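Local structure of toxin FitB (Neisseria gonorrhoeae, 2H1C) at residues A[20-23]-A[24-28]; A[37-40]-A[41-45]; A[56-59]-A[60-64]; A[76-79]-A[80-84]; A[121-124]-A[125-129]. The protein acts as the toxin of a type II toxin-antitoxin pair, a PIN-domain protein of the VapC family that joins the antitoxin FitA in a promoter-binding complex. All coordinates share one frame; numbering follows the deposited sequence.

Interaction 1 (A[20-23]-A[24-28])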
loop_
_atom_site.group_PDB
_atom_site.type_symbol
_atom_site.label_atom_id
_atom_site.label_comp_id
_atom_site.label_asym_id
_atom_site.label_seq_id
_atom_site.Cartn_x
_atom_site.Cartn_y
_atom_site.Cartn_z
ATOM N N ARG A 20 18.949 -23.235 -2.143
ATOM C CA ARG A 20 19.613 -22.351 -1.189
ATOM C C ARG A 20 18.603 -21.468 -0.454
ATOM O O ARG A 20 18.745 -21.204 0.744
ATOM C CB ARG A 20 20.640 -21.479 -1.913
ATOM C CG ARG A 20 21.330 -20.454 -1.027
ATOM C CD ARG A 20 22.419 -19.717 -1.807
ATOM N NE ARG A 20 23.621 -20.538 -1.977
ATOM C CZ ARG A 20 24.692 -20.163 -2.670
ATOM N NH1 ARG A 20 24.713 -18.979 -3.276
ATOM N NH2 ARG A 20 25.760 -20.960 -2.727
ATOM N N VAL A 21 17.588 -21.014 -1.177
ATOM C CA VAL A 21 16.570 -20.161 -0.586
ATOM C C VAL A 21 15.701 -20.975 0.357
ATOM O O VAL A 21 15.367 -20.529 1.453
ATOM C CB VAL A 21 15.681 -19.518 -1.666
ATOM C CG1 VAL A 21 14.588 -18.693 -1.011
ATOM C CG2 VAL A 21 16.527 -18.663 -2.584
ATOM N N VAL A 22 15.326 -22.172 -0.069
ATOM C CA VAL A 22 14.506 -23.028 0.771
ATOM C C VAL A 22 15.260 -23.323 2.074
ATOM O O VAL A 22 14.695 -23.177 3.154
ATOM C CB VAL A 22 14.154 -24.327 0.051
ATOM C CG1 VAL A 22 13.364 -25.247 0.981
ATOM C CG2 VAL A 22 13.311 -23.988 -1.194
ATOM N N ALA A 23 16.531 -23.724 1.975
ATOM C CA ALA A 23 17.332 -24.008 3.172
ATOM C C ALA A 23 17.430 -22.802 4.109
ATOM O O ALA A 23 17.363 -22.943 5.352
ATOM C CB ALA A 23 18.749 -24.479 2.781
ATOM N N TRP A 24 17.628 -21.615 3.538
ATOM C CA TRP A 24 17.716 -20.417 4.366
ATOM C C TRP A 24 16.406 -20.205 5.115
ATOM O O TRP A 24 16.400 -19.879 6.304
ATOM C CB TRP A 24 17.995 -19.171 3.523
ATOM C CG TRP A 24 18.052 -17.934 4.366
ATOM C CD1 TRP A 24 19.048 -17.562 5.228
ATOM C CD2 TRP A 24 17.031 -16.935 4.478
ATOM N NE1 TRP A 24 18.705 -16.388 5.874
ATOM C CE2 TRP A 24 17.477 -15.983 5.424
ATOM C CE3 TRP A 24 15.781 -16.754 3.867
ATOM C CZ2 TRP A 24 16.714 -14.860 5.771
ATOM C CZ3 TRP A 24 15.024 -15.642 4.215
ATOM C CH2 TRP A 24 15.496 -14.709 5.157
ATOM N N LEU A 25 15.292 -20.355 4.409
ATOM C CA LEU A 25 14.004 -20.172 5.061
ATOM C C LEU A 25 13.860 -21.167 6.221
ATOM O O LEU A 25 13.291 -20.836 7.261
ATOM C CB LEU A 25 12.869 -20.364 4.060
ATOM C CG LEU A 25 12.668 -19.244 3.035
ATOM C CD1 LEU A 25 11.776 -19.765 1.910
ATOM C CD2 LEU A 25 12.038 -18.015 3.697
ATOM N N ASP A 26 14.384 -22.381 6.041
ATOM C CA ASP A 26 14.306 -23.419 7.080
ATOM C C ASP A 26 15.167 -23.167 8.314
ATOM O O ASP A 26 14.970 -23.804 9.341
ATOM C CB ASP A 26 14.686 -24.788 6.511
ATOM C CG ASP A 26 13.609 -25.366 5.639
ATOM O OD1 ASP A 26 12.427 -25.009 5.845
ATOM O OD2 ASP A 26 13.939 -26.198 4.763
ATOM N N SER A 27 16.125 -22.258 8.211
ATOM C CA SER A 27 16.993 -21.959 9.340
ATOM C C SER A 27 16.406 -20.865 10.228
ATOM O O SER A 27 16.910 -20.600 11.319
ATOM C CB SER A 27 18.370 -21.509 8.846
ATOM O OG SER A 27 18.312 -20.225 8.227
ATOM N N LEU A 28 15.338 -20.227 9.764
ATOM C CA LEU A 28 14.732 -19.139 10.523
ATOM C C LEU A 28 13.811 -19.580 11.653
ATOM O O LEU A 28 13.198 -20.649 11.583
ATOM C CB LEU A 28 13.933 -18.229 9.581
ATOM C CG LEU A 28 14.653 -17.666 8.354
ATOM C CD1 LEU A 28 13.644 -16.854 7.541
ATOM C CD2 LEU A 28 15.838 -16.810 8.770
#
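Val21 and Leu25, one helical turn apart on helix 19-27, lie side by side and point the same way, with Val21 CG1 4.2 Å from Leu25 CD1. CG1 of Val21 stands anti to the backbone N (chi1 177°), a torsion that leaves it as the methyl next to Leu25 CD1. One residue on, Val22 and Asp26 repeat the pairing: Asp26 OD2 lies 3.9 Å from Val22 CG1, a methyl beside a carboxylate oxygen. Beneath both pairs run the main-chain bonds of the helix, Leu25 N to Val21 O at 3.0 Å and Asp26 N to Val22 O at 3.0 Å. The last turn is looser, the bond from Ser27 N to Ala23 O being weak, while Ser27 OG turns back to donate to Trp24 O at 2.7 Å. CD2 of Leu28 rests over one face of the Trp24 indole, near its rim. Farther out, Trp24 and Leu25 pack on strand 2-4, and Trp24 meets the ring of Phe134. Val22, Leu25 and Asp26 lie against the bound peptide. The two oxygens of Asp26 thus differ in setting: OD2 sits beside an aliphatic methyl, whereas OD1 is hydrogen-bonded to the peptide backbone.

Interaction 2 (A[37-40]-A[41-45])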
loop_
_atom_site.group_PDB
_atom_site.type_symbol
_atom_site.label_atom_id
_atom_site.label_comp_id
_atom_site.label_asym_id
_atom_site.label_seq_id
_atom_site.Cartn_x
_atom_site.Cartn_y
_atom_site.Cartn_z
ATOM N N ALA A 37 1.284 -6.528 5.071
ATOM C CA ALA A 37 -0.039 -6.753 4.526
ATOM C C ALA A 37 0.011 -6.555 2.993
ATOM O O ALA A 37 -0.791 -7.121 2.260
ATOM C CB ALA A 37 -1.035 -5.775 5.170
ATOM N N ILE A 38 0.959 -5.748 2.521
ATOM C CA ILE A 38 1.131 -5.501 1.077
ATOM C C ILE A 38 1.533 -6.802 0.352
ATOM O O ILE A 38 1.033 -7.106 -0.731
ATOM C CB ILE A 38 2.237 -4.420 0.815
ATOM C CG1 ILE A 38 1.766 -3.050 1.339
ATOM C CG2 ILE A 38 2.567 -4.348 -0.677
ATOM C CD1 ILE A 38 0.571 -2.461 0.598
ATOM N N THR A 39 2.455 -7.554 0.956
ATOM C CA THR A 39 2.920 -8.826 0.402
ATOM C C THR A 39 1.781 -9.850 0.424
ATOM O O THR A 39 1.608 -10.616 -0.522
ATOM C CB THR A 39 4.135 -9.342 1.209
ATOM O OG1 THR A 39 5.171 -8.360 1.135
ATOM C CG2 THR A 39 4.648 -10.657 0.658
ATOM N N VAL A 40 0.990 -9.854 1.495
ATOM C CA VAL A 40 -0.126 -10.786 1.587
ATOM C C VAL A 40 -1.109 -10.455 0.462
ATOM O O VAL A 40 -1.666 -11.357 -0.171
ATOM C CB VAL A 40 -0.842 -10.693 2.962
ATOM C CG1 VAL A 40 -2.074 -11.583 2.974
ATOM C CG2 VAL A 40 0.122 -11.140 4.087
ATOM N N ALA A 41 -1.312 -9.166 0.193
ATOM C CA ALA A 41 -2.231 -8.776 -0.884
ATOM C C ALA A 41 -1.709 -9.263 -2.239
ATOM O O ALA A 41 -2.484 -9.734 -3.089
ATOM C CB ALA A 41 -2.386 -7.271 -0.919
ATOM N N GLU A 42 -0.405 -9.120 -2.459
ATOM C CA GLU A 42 0.185 -9.544 -3.728
ATOM C C GLU A 42 0.148 -11.060 -3.875
ATOM O O GLU A 42 -0.077 -11.566 -4.978
ATOM C CB GLU A 42 1.627 -9.043 -3.862
ATOM C CG GLU A 42 1.773 -7.537 -3.653
ATOM C CD GLU A 42 3.204 -7.053 -3.813
ATOM O OE1 GLU A 42 4.134 -7.848 -3.518
ATOM O OE2 GLU A 42 3.399 -5.875 -4.211
ATOM N N LEU A 43 0.379 -11.788 -2.779
ATOM C CA LEU A 43 0.308 -13.250 -2.830
ATOM C C LEU A 43 -1.120 -13.666 -3.166
ATOM O O LEU A 43 -1.344 -14.503 -4.044
ATOM C CB LEU A 43 0.712 -13.871 -1.486
ATOM C CG LEU A 43 2.191 -13.697 -1.157
ATOM C CD1 LEU A 43 2.486 -14.129 0.279
ATOM C CD2 LEU A 43 2.997 -14.515 -2.151
ATOM N N ARG A 44 -2.090 -13.082 -2.469
ATOM C CA ARG A 44 -3.486 -13.426 -2.731
ATOM C C ARG A 44 -3.906 -13.084 -4.160
ATOM O O ARG A 44 -4.664 -13.832 -4.770
ATOM C CB ARG A 44 -4.413 -12.735 -1.714
ATOM C CG ARG A 44 -4.414 -13.406 -0.325
ATOM C CD ARG A 44 -5.100 -12.527 0.729
ATOM N NE ARG A 44 -5.417 -13.280 1.937
ATOM C CZ ARG A 44 -5.711 -12.731 3.113
ATOM N NH1 ARG A 44 -5.722 -11.404 3.254
ATOM N NH2 ARG A 44 -6.007 -13.513 4.147
ATOM N N LEU A 45 -3.415 -11.964 -4.694
ATOM C CA LEU A 45 -3.766 -11.557 -6.055
ATOM C C LEU A 45 -3.166 -12.541 -7.060
ATOM O O LEU A 45 -3.828 -12.963 -8.020
ATOM C CB LEU A 45 -3.250 -10.137 -6.320
ATOM C CG LEU A 45 -3.424 -9.599 -7.740
ATOM C CD1 LEU A 45 -4.886 -9.700 -8.171
ATOM C CD2 LEU A 45 -2.935 -8.157 -7.795
#
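Val40 and Arg44 lie side by side on helix 37-48, Val40 CG1 sitting over one face of the guanidinium, toward its rim, 3.7 Å from Arg44 NH1. Arg44 starts with CG beside its own backbone N (chi1 -77°) and then runs extended to NE, which carries the aliphatic part past Val40 O, 3.4 Å from Arg44 CG. With the guanidinium turned flat against the methyl, its nitrogens point outward to two acids: NE pairs with Glu64 and NH2 with Glu80 of the second subunit. Glu42 likewise has CG beside its backbone N (chi1 -53°), and this brings CG to 3.0 Å from Ile38 O, a close fit. Its extended end crosses Ile38 at a slant, OE2 3.9 Å from Ile38 CG2, while OE1 is hydrogen-bonded to Thr6. In the pair between them in sequence, Thr39 CG2 and Leu43 CD1 point the same way and are 4.1 Å apart. Thr39 belongs to a magnesium site seen in the crystal, together with Leu4 and Ser36. The helix starts directly after strand 33-36; Leu43 packs on helix 6-9, Ile38 and Thr39 on helix 102-114, and Ala37, Ile38, Ala41 and Arg44 on the second subunit.

Interaction 3 (A[56-59]-A[60-64])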
loop_
_atom_site.group_PDB
_atom_site.type_symbol
_atom_site.label_atom_id
_atom_site.label_comp_id
_atom_site.label_asym_id
_atom_site.label_seq_id
_atom_site.Cartn_x
_atom_site.Cartn_y
_atom_site.Cartn_z
ATOM N N LYS A 56 -5.645 -23.122 -8.783
ATOM C CA LYS A 56 -6.040 -21.942 -8.033
ATOM C C LYS A 56 -6.809 -22.312 -6.775
ATOM O O LYS A 56 -6.542 -21.786 -5.696
ATOM C CB LYS A 56 -6.906 -21.021 -8.900
ATOM C CG LYS A 56 -7.351 -19.760 -8.171
ATOM C CD LYS A 56 -8.190 -18.843 -9.052
ATOM C CE LYS A 56 -9.595 -19.396 -9.249
ATOM N NZ LYS A 56 -10.489 -18.412 -9.932
ATOM N N ASN A 57 -7.775 -23.211 -6.911
ATOM C CA ASN A 57 -8.580 -23.617 -5.765
ATOM C C ASN A 57 -7.736 -24.259 -4.681
ATOM O O ASN A 57 -7.866 -23.920 -3.507
ATOM C CB ASN A 57 -9.684 -24.571 -6.206
ATOM C CG ASN A 57 -10.873 -23.840 -6.776
ATOM O OD1 ASN A 57 -10.735 -23.012 -7.680
ATOM N ND2 ASN A 57 -12.056 -24.136 -6.248
ATOM N N VAL A 58 -6.870 -25.182 -5.072
ATOM C CA VAL A 58 -6.011 -25.833 -4.107
ATOM C C VAL A 58 -5.052 -24.848 -3.451
ATOM O O VAL A 58 -4.908 -24.861 -2.236
ATOM C CB VAL A 58 -5.184 -26.961 -4.751
ATOM C CG1 VAL A 58 -4.181 -27.488 -3.748
ATOM C CG2 VAL A 58 -6.123 -28.101 -5.214
ATOM N N LEU A 59 -4.389 -24.005 -4.243
ATOM C CA LEU A 59 -3.433 -23.045 -3.675
ATOM C C LEU A 59 -4.126 -21.997 -2.796
ATOM O O LEU A 59 -3.554 -21.528 -1.804
ATOM C CB LEU A 59 -2.616 -22.377 -4.797
ATOM C CG LEU A 59 -1.507 -21.383 -4.426
ATOM C CD1 LEU A 59 -0.554 -22.031 -3.424
ATOM C CD2 LEU A 59 -0.743 -20.959 -5.670
ATOM N N HIS A 60 -5.358 -21.632 -3.147
ATOM C CA HIS A 60 -6.090 -20.668 -2.340
ATOM C C HIS A 60 -6.289 -21.290 -0.953
ATOM O O HIS A 60 -6.025 -20.654 0.069
ATOM C CB HIS A 60 -7.436 -20.337 -2.994
ATOM C CG HIS A 60 -8.343 -19.530 -2.120
ATOM N ND1 HIS A 60 -9.132 -20.100 -1.143
ATOM C CD2 HIS A 60 -8.538 -18.195 -2.026
ATOM C CE1 HIS A 60 -9.771 -19.150 -0.486
ATOM N NE2 HIS A 60 -9.428 -17.983 -1.000
ATOM N N GLU A 61 -6.708 -22.554 -0.928
ATOM C CA GLU A 61 -6.926 -23.276 0.326
ATOM C C GLU A 61 -5.633 -23.342 1.132
ATOM O O GLU A 61 -5.626 -23.066 2.329
ATOM C CB GLU A 61 -7.417 -24.703 0.045
ATOM C CG GLU A 61 -7.516 -25.606 1.277
ATOM C CD GLU A 61 -8.807 -25.409 2.062
ATOM O OE1 GLU A 61 -9.898 -25.661 1.492
ATOM O OE2 GLU A 61 -8.737 -25.010 3.251
ATOM N N ARG A 62 -4.533 -23.705 0.477
ATOM C CA ARG A 62 -3.270 -23.809 1.182
ATOM C C ARG A 62 -2.772 -22.466 1.698
ATOM O O ARG A 62 -2.254 -22.373 2.817
ATOM C CB ARG A 62 -2.219 -24.454 0.287
ATOM C CG ARG A 62 -2.513 -25.912 0.024
ATOM C CD ARG A 62 -2.481 -26.712 1.316
ATOM N NE ARG A 62 -2.721 -28.125 1.043
ATOM C CZ ARG A 62 -3.923 -28.649 0.832
ATOM N NH1 ARG A 62 -5.001 -27.880 0.876
ATOM N NH2 ARG A 62 -4.046 -29.941 0.552
ATOM N N LEU A 63 -2.927 -21.421 0.899
ATOM C CA LEU A 63 -2.485 -20.103 1.346
ATOM C C LEU A 63 -3.251 -19.665 2.592
ATOM O O LEU A 63 -2.661 -19.293 3.615
ATOM C CB LEU A 63 -2.693 -19.060 0.244
ATOM C CG LEU A 63 -2.265 -17.633 0.618
ATOM C CD1 LEU A 63 -0.766 -17.614 0.973
ATOM C CD2 LEU A 63 -2.542 -16.703 -0.545
ATOM N N GLU A 64 -4.572 -19.728 2.508
ATOM C CA GLU A 64 -5.415 -19.280 3.609
ATOM C C GLU A 64 -5.406 -20.165 4.859
ATOM O O GLU A 64 -5.350 -19.659 5.991
ATOM C CB GLU A 64 -6.857 -19.119 3.112
ATOM C CG GLU A 64 -7.036 -18.119 1.947
ATOM C CD GLU A 64 -6.531 -16.708 2.271
ATOM O OE1 GLU A 64 -6.563 -16.306 3.456
ATOM O OE2 GLU A 64 -6.119 -15.983 1.334
#
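Arg62 turns CG anti to its carbonyl carbon (chi1 -69°), which lays CG 3.5 Å from Val58 O, one turn back in the alpha-helix 53-67 of this PIN domain; a bend at chi2 (-63°) then redirects the rest of the chain. His60 takes the other course: CG is anti to the backbone N (chi1 171°), its ring leads away from residues 56-59, and CB alone stays close, 3.2 Å from Lys56 O. Glu64 CG lies over one face of that imidazole, offset toward the rim. The main chain binds the two halves with regular i to i+4 bonds, among them His60 N to Lys56 O at 2.8 Å and Arg62 N to Val58 O at 3.0 Å. Side chains on two sides of the helix find partners elsewhere. Leu59 and Leu63 pack on Val47 of helix 37-48, whereas Val58, Leu59 and Arg62 meet apolar side chains of the bound peptide. An acidic side chain of that peptide forms a salt bridge with Arg62 NE. This helix thus lies between its predecessor in the chain and the peptide. On its buried side, Leu63 N donates to Leu59 O at 2.8 Å. Leu63 CB lies 3.3 Å from Leu59 O.

Interaction 4 (A[76-79]-A[80-84])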
loop_
_atom_site.group_PDB
_atom_site.type_symbol
_atom_site.label_atom_id
_atom_site.label_comp_id
_atom_site.label_asym_id
_atom_site.label_seq_id
_atom_site.Cartn_x
_atom_site.Cartn_y
_atom_site.Cartn_z
ATOM N N LEU A 76 2.009 -7.324 9.188
ATOM C CA LEU A 76 2.121 -5.900 9.510
ATOM C C LEU A 76 1.378 -4.935 8.608
ATOM O O LEU A 76 1.587 -4.925 7.403
ATOM C CB LEU A 76 3.596 -5.519 9.531
ATOM C CG LEU A 76 4.474 -6.398 10.444
ATOM C CD1 LEU A 76 5.945 -6.085 10.195
ATOM C CD2 LEU A 76 4.090 -6.140 11.892
ATOM N N PRO A 77 0.532 -4.070 9.186
ATOM C CA PRO A 77 -0.195 -3.140 8.308
ATOM C C PRO A 77 0.595 -1.926 7.829
ATOM O O PRO A 77 1.631 -1.579 8.396
ATOM C CB PRO A 77 -1.400 -2.729 9.168
ATOM C CG PRO A 77 -0.806 -2.689 10.554
ATOM C CD PRO A 77 0.055 -3.973 10.579
ATOM N N PHE A 78 0.123 -1.310 6.744
ATOM C CA PHE A 78 0.740 -0.082 6.260
ATOM C C PHE A 78 -0.191 0.959 6.916
ATOM O O PHE A 78 -1.300 1.195 6.436
ATOM C CB PHE A 78 0.658 0.049 4.729
ATOM C CG PHE A 78 1.372 1.266 4.197
ATOM C CD1 PHE A 78 2.740 1.225 3.914
ATOM C CD2 PHE A 78 0.698 2.478 4.056
ATOM C CE1 PHE A 78 3.429 2.381 3.498
ATOM C CE2 PHE A 78 1.372 3.640 3.642
ATOM C CZ PHE A 78 2.736 3.596 3.362
ATOM N N ASP A 79 0.252 1.543 8.025
ATOM C CA ASP A 79 -0.548 2.520 8.759
ATOM C C ASP A 79 0.059 3.926 8.747
ATOM O O ASP A 79 1.025 4.183 8.038
ATOM C CB ASP A 79 -0.733 2.045 10.202
ATOM C CG ASP A 79 0.586 1.743 10.888
ATOM O OD1 ASP A 79 1.640 2.166 10.362
ATOM O OD2 ASP A 79 0.570 1.083 11.955
ATOM N N GLU A 80 -0.500 4.842 9.533
ATOM C CA GLU A 80 0.010 6.214 9.543
ATOM C C GLU A 80 1.508 6.387 9.819
ATOM O O GLU A 80 2.184 7.149 9.128
ATOM C CB GLU A 80 -0.822 7.080 10.501
ATOM C CG GLU A 80 -0.407 8.548 10.536
ATOM C CD GLU A 80 0.801 8.792 11.409
ATOM O OE1 GLU A 80 0.846 8.219 12.518
ATOM O OE2 GLU A 80 1.700 9.559 10.999
ATOM N N PRO A 81 2.051 5.698 10.835
ATOM C CA PRO A 81 3.484 5.823 11.138
ATOM C C PRO A 81 4.352 5.340 9.966
ATOM O O PRO A 81 5.391 5.931 9.652
ATOM C CB PRO A 81 3.652 4.935 12.375
ATOM C CG PRO A 81 2.316 5.027 13.034
ATOM C CD PRO A 81 1.357 4.926 11.880
ATOM N N VAL A 82 3.928 4.253 9.336
ATOM C CA VAL A 82 4.664 3.698 8.197
ATOM C C VAL A 82 4.590 4.672 7.015
ATOM O O VAL A 82 5.545 4.807 6.241
ATOM C CB VAL A 82 4.094 2.348 7.758
ATOM C CG1 VAL A 82 4.942 1.772 6.626
ATOM C CG2 VAL A 82 4.075 1.391 8.938
ATOM N N ALA A 83 3.449 5.340 6.871
ATOM C CA ALA A 83 3.292 6.310 5.796
ATOM C C ALA A 83 4.328 7.429 5.921
ATOM O O ALA A 83 4.856 7.905 4.920
ATOM C CB ALA A 83 1.873 6.892 5.805
ATOM N N ALA A 84 4.617 7.858 7.146
ATOM C CA ALA A 84 5.610 8.914 7.364
ATOM C C ALA A 84 6.989 8.461 6.904
ATOM O O ALA A 84 7.718 9.208 6.250
ATOM C CB ALA A 84 5.666 9.301 8.849
#
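Asp79 caps the first turn of helix 80-94, and its side chain can be followed outward from CB, which lies 3.9 Å from Pro81 CD. CG sits between the backbone N and the carbonyl carbon (chi1 54°), a torsion that folds the carboxylate back over the helix start, 3.4 Å from Pro81 CD. At the tip, OD1 accepts from Val82 N at 3.3 Å, a long but fairly straight N-cap bond (161° at the hydrogen) in which the N-H arrives nearly along the C-O axis. Asp79 OD1 also touches Pro81 CD at 3.2 Å, and its approach to Val82 CG2, 2.9 Å, is so short as to be doubtful. The aspartate crosses both Pro81 and Val82 at about a right angle. OD2 keeps farther off, with Pro81 CD as its neighbour. The main chain of Asp79 adds a second tie, Ala83 N to Asp79 O at 2.9 Å, so one residue takes two N-H groups of the opening turn. Beside the cap, Phe78 presents a ring face to Val82, whose CG1 is 3.5 Å from Phe78 CE1; Ala83 CB approaches Phe78 CE2 at 3.9 Å. The loop bearing the cap leads from strand 75-76, outermost in this chain's sheet, to helix 80-94. Val82 leans on helix 102-114, Phe78 meets Tyr106 there edge-to-face, and Phe78 and Ala83 pack on the second subunit.

Interaction 5 (A[121-124]-A[125-129]). With SO4 (sulfate ion), chain D.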
loop_
_atom_site.group_PDB
_atom_site.type_symbol
_atom_site.label_atom_id
_atom_site.label_comp_id
_atom_site.label_asym_id
_atom_site.label_seq_id
_atom_site.Cartn_x
_atom_site.Cartn_y
_atom_site.Cartn_z
ATOM N N ARG A 121 15.117 -10.859 -3.331
ATOM C CA ARG A 121 16.062 -11.152 -4.406
ATOM C C ARG A 121 16.570 -9.847 -5.026
ATOM O O ARG A 121 17.709 -9.768 -5.494
ATOM C CB ARG A 121 15.383 -11.991 -5.483
ATOM C CG ARG A 121 16.360 -12.544 -6.522
ATOM C CD ARG A 121 15.659 -13.450 -7.517
ATOM N NE ARG A 121 16.620 -14.247 -8.278
ATOM C CZ ARG A 121 16.279 -15.166 -9.177
ATOM N NH1 ARG A 121 14.999 -15.403 -9.429
ATOM N NH2 ARG A 121 17.216 -15.852 -9.816
ATOM N N ASP A 122 15.705 -8.834 -5.025
ATOM C CA ASP A 122 16.009 -7.512 -5.583
ATOM C C ASP A 122 16.337 -6.520 -4.473
ATOM O O ASP A 122 15.449 -5.827 -3.971
ATOM C CB ASP A 122 14.805 -6.996 -6.375
ATOM C CG ASP A 122 14.502 -7.840 -7.595
ATOM O OD1 ASP A 122 13.414 -7.654 -8.179
ATOM O OD2 ASP A 122 15.348 -8.679 -7.982
ATOM N N THR A 123 17.615 -6.439 -4.117
ATOM C CA THR A 123 18.077 -5.572 -3.047
ATOM C C THR A 123 18.238 -4.096 -3.421
ATOM O O THR A 123 18.339 -3.240 -2.544
ATOM C CB THR A 123 19.417 -6.083 -2.496
ATOM O OG1 THR A 123 20.412 -6.034 -3.530
ATOM C CG2 THR A 123 19.268 -7.525 -2.025
ATOM N N GLY A 124 18.244 -3.808 -4.718
ATOM C CA GLY A 124 18.418 -2.444 -5.188
ATOM C C GLY A 124 17.655 -1.344 -4.472
ATOM O O GLY A 124 18.251 -0.480 -3.829
ATOM N N SER A 125 16.333 -1.367 -4.568
ATOM C CA SER A 125 15.516 -0.336 -3.938
ATOM C C SER A 125 15.701 -0.238 -2.429
ATOM O O SER A 125 15.656 0.854 -1.862
ATOM C CB SER A 125 14.036 -0.578 -4.241
ATOM O OG SER A 125 13.833 -0.776 -5.625
ATOM N N PHE A 126 15.919 -1.373 -1.773
ATOM C CA PHE A 126 16.058 -1.355 -0.329
ATOM C C PHE A 126 17.366 -0.750 0.143
ATOM O O PHE A 126 17.434 -0.160 1.220
ATOM C CB PHE A 126 15.847 -2.763 0.220
ATOM C CG PHE A 126 14.505 -3.337 -0.133
ATOM C CD1 PHE A 126 14.349 -4.135 -1.262
ATOM C CD2 PHE A 126 13.381 -3.030 0.636
ATOM C CE1 PHE A 126 13.091 -4.618 -1.634
ATOM C CE2 PHE A 126 12.114 -3.506 0.277
ATOM C CZ PHE A 126 11.971 -4.303 -0.862
ATOM N N PHE A 127 18.408 -0.875 -0.668
ATOM C CA PHE A 127 19.682 -0.282 -0.300
ATOM C C PHE A 127 19.500 1.234 -0.308
ATOM O O PHE A 127 19.976 1.933 0.587
ATOM C CB PHE A 127 20.766 -0.695 -1.292
ATOM C CG PHE A 127 21.414 -2.006 -0.962
ATOM C CD1 PHE A 127 21.923 -2.235 0.312
ATOM C CD2 PHE A 127 21.557 -2.996 -1.929
ATOM C CE1 PHE A 127 22.568 -3.426 0.618
ATOM C CE2 PHE A 127 22.203 -4.193 -1.632
ATOM C CZ PHE A 127 22.708 -4.406 -0.356
ATOM N N ALA A 128 18.781 1.730 -1.310
ATOM C CA ALA A 128 18.521 3.160 -1.437
ATOM C C ALA A 128 17.604 3.670 -0.322
ATOM O O ALA A 128 17.619 4.855 0.017
ATOM C CB ALA A 128 17.911 3.456 -2.802
ATOM N N ALA A 129 16.811 2.770 0.249
ATOM C CA ALA A 129 15.904 3.130 1.336
ATOM C C ALA A 129 16.663 3.117 2.663
ATOM O O ALA A 129 16.109 3.457 3.709
ATOM C CB ALA A 129 14.734 2.147 1.391
HETATM S S SO4 D . 15.339 -17.982 -12.208
HETATM O O1 SO4 D . 14.211 -17.906 -13.036
HETATM O O2 SO4 D . 16.278 -16.858 -12.408
HETATM O O3 SO4 D . 16.147 -19.117 -12.431
HETATM O O4 SO4 D . 14.966 -17.787 -10.857
#
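Thr123 and Phe127 touch side by side at the start of helix 124-128, Thr123 OG1 lying 3.2 Å from Phe127 CE2, with Thr123 CB close to the same carbon. The hydroxyl occupies the position between backbone N and carbonyl carbon (chi1 63°), which sets it beside the phenyl group. The second aromatic contact is polar too: Asp122 O lies in the plane of the Phe126 ring, at its edge, 3.4 Å from Phe126 CD1, where the partly positive ring hydrogens face the carbonyl. Among hydrogen bonds, Phe127 N to Thr123 O at 3.0 Å opens the helix, with the donor nearly in line with the carbonyl; Ala128 N and Phe127 N both reach Gly124 O only weakly. Ser125 OG is bound to Asp104, a predicted magnesium ligand. The ionic contact belongs to Arg121, whose chain extends away from the helix. Its guanidinium meets a sulfate edge-on, with Arg121 NH1 to SO4 O4 at 2.8 Å and Arg121 NH2 to SO4 O2 at 2.9 Å; a further bond from NH2 to O4 is weak. This sulfate, which probably comes from the crystallisation liquor, is also hydrogen-bonded to Arg14, and Arg121 makes a cation-pi contact with Trp137. Phe126 meanwhile packs on helix 102-114 and strand 133-134. The arrangement is a short helix linking two parallel strands of the PIN-domain sheet, with its Ser125 next to the predicted acidic metal centre.

The five contacts follow one another along the chain in series, all within one PIN domain built on a parallel sheet. Interactions 2 and 3 lie on successive helices, their centres 13 Å apart, and touch through a salt bridge and the packing of Leu63 on Arg44. Interaction 2 also meets interaction 4, where Ala37 N probably bonds to Leu76 O; both face the second subunit. Interactions 1 and 5 touch none of the others, though about 7 Å separates their own nearest atoms. Helix 37-48 thus joins the subunit interface to the metal region, near which interaction 5 also lies, while interactions 1 and 3, centres 22 Å apart, meet the bound peptide.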